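Local atomic coordinates of farnesyl pyrophosphate synthase (Pseudomonas aeruginosa, PDB entry 3ZOU), a protein that catalyses the metal-dependent chain elongation of isoprenoid diphosphates, probably joining geranyl diphosphate and isopentenyl diphosphate to give farnesyl diphosphate. Residues 85-88 and 89-93; 118-121 and 122-125; 172-175 and 176-180. All coordinates share one frame; numbering follows the deposited sequence.

Contact 1 (85-88 and 89-93); sequences DLPA and MDDDD. With MG (magnesium ion), chain D; MG (magnesium ion), chain C; GPP (geranyl diphosphate), chain E.
D85 and D92 meet across a single water that belongs to the inner shell of the magnesium ion of chain D. The water donates to D85 OD1 at 3.0 Å and also to D92 OD2. The two side chains cross at about a right angle, their carboxylate planes 85° apart. Both touch the ion only through the water it binds, in the second shell. D90 binds directly: its OD2 bridges both ions, lying 2.0 Å from the magnesium of chain D and 2.1 Å from that of chain C. Geranyl diphosphate repeats this bridge through O1A, which is 2.6 Å from D90 OD2. D90 OD1 takes a bond from a water of the chain C ion, tying down the other arm of the carboxylate. D84 completes both metal sites, and R95 forms a salt bridge with D85. Together D84, D85 and D90 form the first aspartate-rich motif of prenyl synthases, here in the DDxxxxD form, in which D84 and D90 bind magnesium directly and D85 stands in the second shell. The four residues between the aspartates are folded into a type I turn from L86 to M89, where the fixed phi of P87 suits the second position. L86 O receives M89 N and D91 N, each at 2.9 Å, from opposite faces of its carbonyl plane. Beside this, D92 N donates to D85 O at 3.0 Å, closing the loop on itself. D91, with CG anti to its N (chi1 -165°), lays OD1 3.7 Å from P87 CB. The small A88 packs on E107 of the second subunit.

Contact 2 (118-121 and 122-125); sequences QALA and FEVL
Q118 and F122, one helical turn apart, run side by side and point the same way along the helix surface. The amide of Q118 is inclined by 33° to the phenyl ring, and OE1 lies in the ring plane at its edge, 3.6 Å from F122 CE2. The first torsion of the glutamine, with CG anti to the backbone N (chi1 180°), sets Q118 CG 3.8 Å from F122 CE2, and the extended chain beyond carries OE1 on to the ring edge. F122 instead turns CG beside its own N (chi1 -66°), leaning the ring back over the preceding turn until CD2 is 3.2 Å from Q118 O. A glutamine suits this place because its apolar stem can lie along a ring while its amide serves polar partners; NE2 donates to D115 O of the second subunit. On another side of the helix L120 and E123 cross obliquely, the methyl CD1 of L120 coming 3.9 Å from E123 OE1. The same L120 CD1 is 4.2 Å from V124 CG2, and this pair of branched side chains packs on L21. V124 N donates to L120 O at 2.9 Å, and E123 N bonds to A119 O in the carbonyl plane. A119 and A121, with only a methyl each, let neighbouring chains come close: A121 meets L75 and I76 of helix 67-85, and A119 meets Q118 of the second subunit. There F122 stacks on F122 of the partner, so this turn of helix 107-126 is part of the dimer interface of the all-helical prenyl synthase fold.

Contact 3 (172-175 and 176-180); sequences AALE and VMHRH
E175, L174 and V176 are the residues most covered where one turn of helix 171-196 passes into the next. E175 touches chiefly through its main chain: R179 N donates to E175 O at 2.7 Å. R179 then curls back, CG beside its own N (chi1 -71°) and the chain bent at chi3, so that its CG sits 3.1 Å from the same E175 O. The guanidinium thereby passes over V176 CA, which lies 3.5 Å above its plane, toward the rim of the group, rather than reaching the glutamate; E175 OE1 and R179 NH1 remain 5.7 Å apart. The carboxylate has other work, since E175 OE2 is hydrogen-bonded to Y262 and to Q171. A glutamate suits such a place because its extended chain carries the carboxylate to where Y262 and, one turn back, Q171 can both bond to OE2.

L174 sends its branched end forward, CG anti to the backbone N (chi1 -178°), to meet the imidazole of H178 obliquely. Its CD1 is 3.7 Å from H178 NE2, and its CG lies against NE2 and CD2 of the same ring, while H178 N donates to L174 O with an angle of 166°. A leucine suits the spot, its apolar end also facing Y250 and L253. V176, beta-branched and compact, holds CG2 close to A172 O. Its own oxygen is gripped twice by H180, from N and, at 2.7 Å, from ND1, the two donors approaching opposite faces of the carbonyl plane; the second bond fixes the rotation of the ring.

L174 rests on helix 250-254 through those two residues, E175 and H178 lean on L217 of helix 202-227, and M177 packs against I160 and D161 of helix 154-163. V176 and H180 meet R26 of the second subunit.

How the contacts relate
The contacts follow one another along the chain without overlap: contact 1 in the loop between helix 67-85 and strand 94-95, contact 2 on helix 107-126, and contact 3 near the start of helix 171-196. The centres of contacts 1 and 2 are about 24 Å apart, those of contacts 1 and 3 about 22 Å, and those of contacts 2 and 3 about 27 Å; none touches another. All belong to the same polyprenyl synthetase family region, and each reaches the second subunit. Contact 1 holds the diphosphate end of geranyl diphosphate through magnesium; contact 3 runs up to K181 and T182 of that pocket; contact 2 lies along the dimer interface, the side chain of Q118 about 8 Å from the ligand.

Contact 1 (85-88 and 89-93)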
loop_
_atom_site.group_PDB
_atom_site.type_symbol
_atom_site.label_atom_id
_atom_site.label_comp_id
_atom_site.label_asym_id
_atom_site.label_seq_id
_atom_site.Cartn_x
_atom_site.Cartn_y
_atom_site.Cartn_z
ATOM N N ASP A 85 -11.735 1.718 -12.293
ATOM C CA ASP A 85 -12.986 2.290 -12.745
ATOM C C ASP A 85 -12.846 3.792 -13.051
ATOM O O ASP A 85 -13.711 4.389 -13.669
ATOM C CB ASP A 85 -14.055 2.120 -11.679
ATOM C CG ASP A 85 -14.606 0.709 -11.559
ATOM O OD1 ASP A 85 -14.590 -0.051 -12.534
ATOM O OD2 ASP A 85 -15.122 0.421 -10.481
ATOM N N LEU A 86 -11.778 4.419 -12.548
ATOM C CA LEU A 86 -11.639 5.878 -12.685
ATOM C C LEU A 86 -11.646 6.369 -14.127
ATOM O O LEU A 86 -11.256 5.668 -15.009
ATOM C CB LEU A 86 -10.330 6.350 -12.046
ATOM C CG LEU A 86 -10.184 6.164 -10.547
ATOM C CD1 LEU A 86 -8.763 6.472 -10.128
ATOM C CD2 LEU A 86 -11.160 7.058 -9.798
ATOM N N PRO A 87 -12.085 7.650 -14.322
ATOM C CA PRO A 87 -12.087 8.175 -15.658
ATOM C C PRO A 87 -10.797 8.031 -16.431
ATOM O O PRO A 87 -10.845 7.842 -17.647
ATOM C CB PRO A 87 -12.412 9.635 -15.406
ATOM C CG PRO A 87 -13.298 9.621 -14.256
ATOM C CD PRO A 87 -12.692 8.568 -13.361
ATOM N N ALA A 88 -9.639 8.127 -15.771
ATOM C CA ALA A 88 -8.363 8.033 -16.462
ATOM C C ALA A 88 -7.990 6.643 -16.897
ATOM O O ALA A 88 -7.064 6.428 -17.665
ATOM C CB ALA A 88 -7.270 8.572 -15.596
ATOM N N MET A 89 -8.714 5.649 -16.353
ATOM C CA MET A 89 -8.487 4.247 -16.633
ATOM C C MET A 89 -9.671 3.757 -17.427
ATOM O O MET A 89 -9.777 4.094 -18.600
ATOM C CB MET A 89 -8.326 3.436 -15.322
ATOM C CG MET A 89 -7.201 3.992 -14.485
ATOM S SD MET A 89 -5.794 2.870 -14.395
ATOM C CE MET A 89 -5.392 3.461 -12.755
ATOM N N ASP A 90 -10.565 2.950 -16.845
ATOM C CA ASP A 90 -11.690 2.418 -17.676
ATOM C C ASP A 90 -12.917 3.334 -17.764
ATOM O O ASP A 90 -13.820 3.092 -18.583
ATOM C CB ASP A 90 -12.070 1.025 -17.240
ATOM C CG ASP A 90 -11.031 0.033 -17.609
ATOM O OD1 ASP A 90 -10.131 0.334 -18.458
ATOM O OD2 ASP A 90 -11.100 -1.062 -17.026
ATOM N N ASP A 91 -12.986 4.353 -16.910
ATOM C CA ASP A 91 -14.084 5.329 -16.917
ATOM C C ASP A 91 -15.442 4.645 -16.877
ATOM O O ASP A 91 -16.320 4.820 -17.762
ATOM C CB ASP A 91 -13.936 6.250 -18.157
ATOM C CG ASP A 91 -14.790 7.514 -18.083
ATOM O OD1 ASP A 91 -15.310 7.908 -17.043
ATOM O OD2 ASP A 91 -14.906 8.161 -19.171
ATOM N N ASP A 92 -15.634 3.799 -15.864
ATOM C CA ASP A 92 -16.869 3.108 -15.711
ATOM C C ASP A 92 -17.793 3.771 -14.710
ATOM O O ASP A 92 -17.389 4.072 -13.585
ATOM C CB ASP A 92 -16.617 1.645 -15.362
ATOM C CG ASP A 92 -16.469 0.772 -16.628
ATOM O OD1 ASP A 92 -17.313 0.910 -17.506
ATOM O OD2 ASP A 92 -15.479 0.054 -16.747
ATOM N N ASP A 93 -19.036 4.015 -15.127
ATOM C CA ASP A 93 -20.081 4.531 -14.246
ATOM C C ASP A 93 -20.648 3.486 -13.304
ATOM O O ASP A 93 -21.236 3.789 -12.273
ATOM C CB ASP A 93 -21.205 5.080 -15.111
ATOM C CG ASP A 93 -20.805 6.315 -15.907
ATOM O OD1 ASP A 93 -19.801 6.987 -15.644
ATOM O OD2 ASP A 93 -21.633 6.682 -16.826
HETATM MG MG MG D . -12.273 -2.233 -15.951
HETATM MG MG MG C . -9.321 -2.218 -16.878
HETATM C C1 GPP E . -9.917 -5.082 -13.750
HETATM O O1 GPP E . -9.664 -5.491 -15.117
HETATM C C2 GPP E . -8.653 -4.579 -13.137
HETATM C C3 GPP E . -7.782 -5.385 -12.483
HETATM C C4 GPP E . -8.186 -6.782 -12.244
HETATM C C5 GPP E . -6.558 -4.884 -11.858
HETATM C C6 GPP E . -6.633 -3.350 -11.711
HETATM C C7 GPP E . -5.326 -2.896 -11.245
HETATM C C8 GPP E . -4.990 -1.682 -10.836
HETATM C C9 GPP E . -5.888 -0.439 -10.704
HETATM C C10 GPP E . -3.536 -1.725 -10.489
HETATM P PA GPP E . -10.711 -5.090 -16.262
HETATM O O1A GPP E . -10.754 -3.543 -16.388
HETATM O O2A GPP E . -10.241 -5.828 -17.500
HETATM O O3A GPP E . -12.022 -5.821 -15.689
HETATM P PB GPP E . -13.434 -5.184 -15.228
HETATM O O1B GPP E . -13.219 -3.677 -15.250
HETATM O O2B GPP E . -14.458 -5.627 -16.254
HETATM O O3B GPP E . -13.563 -5.819 -13.844
HETATM O O HOH W 1 -13.651 -0.835 -15.278
HETATM O O HOH W 2 -9.354 -2.764 -18.938
HETATM O O HOH W 3 -8.030 -0.648 -17.536
HETATM O O HOH W 4 -13.342 -2.420 -17.699
HETATM O O HOH W 5 -7.620 -3.627 -16.633
#

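Contact 2 (118-121 and 122-125)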
loop_
_atom_site.group_PDB
_atom_site.type_symbol
_atom_site.label_atom_id
_atom_site.label_comp_id
_atom_site.label_asym_id
_atom_site.label_seq_id
_atom_site.Cartn_x
_atom_site.Cartn_y
_atom_site.Cartn_z
ATOM N N GLN A 118 -5.446 0.045 0.323
ATOM C CA GLN A 118 -4.159 -0.618 0.135
ATOM C C GLN A 118 -3.348 -0.644 1.421
ATOM O O GLN A 118 -2.798 -1.647 1.828
ATOM C CB GLN A 118 -3.363 -0.050 -1.044
ATOM C CG GLN A 118 -2.045 -0.795 -1.150
ATOM C CD GLN A 118 -1.220 -0.623 -2.427
ATOM O OE1 GLN A 118 -0.411 -1.496 -2.707
ATOM N NE2 GLN A 118 -1.282 0.498 -3.063
ATOM N N ALA A 119 -3.234 0.529 2.072
ATOM C CA ALA A 119 -2.515 0.567 3.382
ATOM C C ALA A 119 -3.140 -0.386 4.398
ATOM O O ALA A 119 -2.392 -1.065 5.081
ATOM C CB ALA A 119 -2.469 1.976 3.942
ATOM N N LEU A 120 -4.458 -0.415 4.381
ATOM C CA LEU A 120 -5.130 -1.288 5.356
ATOM C C LEU A 120 -4.773 -2.731 5.150
ATOM O O LEU A 120 -4.720 -3.505 6.107
ATOM C CB LEU A 120 -6.593 -1.058 5.300
ATOM C CG LEU A 120 -7.511 -1.804 6.262
ATOM C CD1 LEU A 120 -7.116 -1.440 7.664
ATOM C CD2 LEU A 120 -8.942 -1.373 5.981
ATOM N N ALA A 121 -4.670 -3.162 3.902
ATOM C CA ALA A 121 -4.338 -4.556 3.595
ATOM C C ALA A 121 -3.057 -4.929 4.348
ATOM O O ALA A 121 -2.906 -6.031 4.903
ATOM C CB ALA A 121 -4.218 -4.791 2.120
ATOM N N PHE A 122 -2.052 -4.067 4.259
ATOM C CA PHE A 122 -0.724 -4.294 4.856
ATOM C C PHE A 122 -0.786 -4.163 6.381
ATOM O O PHE A 122 -0.216 -4.980 7.097
ATOM C CB PHE A 122 0.346 -3.379 4.195
ATOM C CG PHE A 122 0.557 -3.729 2.751
ATOM C CD1 PHE A 122 1.135 -4.940 2.411
ATOM C CD2 PHE A 122 0.168 -2.907 1.745
ATOM C CE1 PHE A 122 1.373 -5.244 1.062
ATOM C CE2 PHE A 122 0.399 -3.213 0.405
ATOM C CZ PHE A 122 0.944 -4.410 0.079
ATOM N N GLU A 123 -1.617 -3.232 6.878
ATOM C CA GLU A 123 -1.841 -3.147 8.306
ATOM C C GLU A 123 -2.398 -4.441 8.867
ATOM O O GLU A 123 -1.945 -4.884 9.915
ATOM C CB GLU A 123 -2.834 -1.985 8.609
ATOM C CG GLU A 123 -3.031 -1.789 10.114
ATOM C CD GLU A 123 -3.981 -0.664 10.413
ATOM O OE1 GLU A 123 -4.240 0.241 9.611
ATOM O OE2 GLU A 123 -4.568 -0.743 11.519
ATOM N N VAL A 124 -3.391 -5.012 8.207
ATOM C CA VAL A 124 -4.055 -6.225 8.682
ATOM C C VAL A 124 -3.063 -7.378 8.794
ATOM O O VAL A 124 -3.103 -8.171 9.743
ATOM C CB VAL A 124 -5.234 -6.539 7.781
ATOM C CG1 VAL A 124 -5.703 -7.961 7.856
ATOM C CG2 VAL A 124 -6.356 -5.588 8.124
ATOM N N LEU A 125 -2.155 -7.522 7.845
ATOM C CA LEU A 125 -1.179 -8.618 7.897
ATOM C C LEU A 125 -0.119 -8.406 8.919
ATOM O O LEU A 125 0.471 -9.376 9.401
ATOM C CB LEU A 125 -0.521 -8.860 6.516
ATOM C CG LEU A 125 -1.408 -9.358 5.442
ATOM C CD1 LEU A 125 -0.590 -9.530 4.148
ATOM C CD2 LEU A 125 -2.002 -10.698 5.860
#

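Contact 3 (172-175 and 176-180)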
loop_
_atom_site.group_PDB
_atom_site.type_symbol
_atom_site.label_atom_id
_atom_site.label_comp_id
_atom_site.label_asym_id
_atom_site.label_seq_id
_atom_site.Cartn_x
_atom_site.Cartn_y
_atom_site.Cartn_z
ATOM N N ALA A 172 1.231 -15.535 -26.111
ATOM C CA ALA A 172 2.243 -15.404 -25.092
ATOM C C ALA A 172 2.118 -14.030 -24.369
ATOM O O ALA A 172 2.172 -13.975 -23.141
ATOM C CB ALA A 172 3.663 -15.594 -25.657
ATOM N N ALA A 173 1.938 -12.969 -25.116
ATOM C CA ALA A 173 1.823 -11.656 -24.554
ATOM C C ALA A 173 0.496 -11.474 -23.786
ATOM O O ALA A 173 0.476 -10.820 -22.727
ATOM C CB ALA A 173 1.978 -10.591 -25.621
ATOM N N LEU A 174 -0.581 -12.062 -24.292
ATOM C CA LEU A 174 -1.850 -12.021 -23.571
ATOM C C LEU A 174 -1.661 -12.701 -22.226
ATOM O O LEU A 174 -2.189 -12.194 -21.210
ATOM C CB LEU A 174 -2.964 -12.681 -24.377
ATOM C CG LEU A 174 -4.373 -12.671 -23.745
ATOM C CD1 LEU A 174 -4.864 -11.222 -23.585
ATOM C CD2 LEU A 174 -5.360 -13.428 -24.596
ATOM N N GLU A 175 -0.928 -13.790 -22.197
ATOM C CA GLU A 175 -0.726 -14.567 -20.972
ATOM C C GLU A 175 0.187 -13.849 -19.970
ATOM O O GLU A 175 -0.082 -13.884 -18.747
ATOM C CB GLU A 175 -0.295 -16.001 -21.244
ATOM C CG GLU A 175 -1.483 -16.719 -21.870
ATOM C CD GLU A 175 -1.257 -18.197 -22.111
ATOM O OE1 GLU A 175 -0.124 -18.686 -21.884
ATOM O OE2 GLU A 175 -2.245 -18.847 -22.499
ATOM N N VAL A 176 1.220 -13.172 -20.504
ATOM C CA VAL A 176 2.081 -12.341 -19.621
ATOM C C VAL A 176 1.178 -11.286 -18.921
ATOM O O VAL A 176 1.303 -11.051 -17.725
ATOM C CB VAL A 176 3.175 -11.599 -20.419
ATOM C CG1 VAL A 176 3.853 -10.483 -19.616
ATOM C CG2 VAL A 176 4.239 -12.622 -20.800
ATOM N N MET A 177 0.281 -10.678 -19.680
ATOM C CA MET A 177 -0.589 -9.613 -19.146
ATOM C C MET A 177 -1.451 -10.215 -18.047
ATOM O O MET A 177 -1.531 -9.706 -16.938
ATOM C CB MET A 177 -1.443 -9.039 -20.235
ATOM C CG MET A 177 -2.283 -7.863 -19.836
ATOM S SD MET A 177 -3.832 -8.248 -19.000
ATOM C CE MET A 177 -4.826 -8.864 -20.363
ATOM N N HIS A 178 -2.122 -11.320 -18.386
ATOM C CA HIS A 178 -3.028 -11.969 -17.408
ATOM C C HIS A 178 -2.279 -12.410 -16.176
ATOM O O HIS A 178 -2.777 -12.191 -15.039
ATOM C CB HIS A 178 -3.783 -13.171 -18.003
ATOM C CG HIS A 178 -4.897 -12.798 -18.913
ATOM N ND1 HIS A 178 -5.764 -11.780 -18.665
ATOM C CD2 HIS A 178 -5.285 -13.342 -20.105
ATOM C CE1 HIS A 178 -6.648 -11.709 -19.653
ATOM N NE2 HIS A 178 -6.363 -12.660 -20.521
ATOM N N ARG A 179 -1.105 -13.032 -16.342
ATOM C CA ARG A 179 -0.348 -13.528 -15.217
ATOM C C ARG A 179 -0.013 -12.389 -14.235
ATOM O O ARG A 179 -0.006 -12.589 -13.036
ATOM C CB ARG A 179 0.909 -14.299 -15.644
ATOM C CG ARG A 179 0.634 -15.665 -16.293
ATOM C CD ARG A 179 1.914 -16.488 -16.613
ATOM N NE ARG A 179 3.044 -15.604 -16.538
ATOM C CZ ARG A 179 3.779 -15.125 -17.559
ATOM N NH1 ARG A 179 3.597 -15.561 -18.830
ATOM N NH2 ARG A 179 4.707 -14.167 -17.259
ATOM N N HIS A 180 0.219 -11.191 -14.757
ATOM C CA HIS A 180 0.487 -10.065 -13.859
ATOM C C HIS A 180 -0.826 -9.473 -13.342
ATOM O O HIS A 180 -0.928 -9.248 -12.135
ATOM C CB HIS A 180 1.277 -8.968 -14.616
ATOM C CG HIS A 180 2.697 -9.332 -14.853
ATOM N ND1 HIS A 180 3.105 -10.222 -15.822
ATOM C CD2 HIS A 180 3.841 -8.877 -14.268
ATOM C CE1 HIS A 180 4.421 -10.336 -15.804
ATOM N NE2 HIS A 180 4.897 -9.520 -14.884
#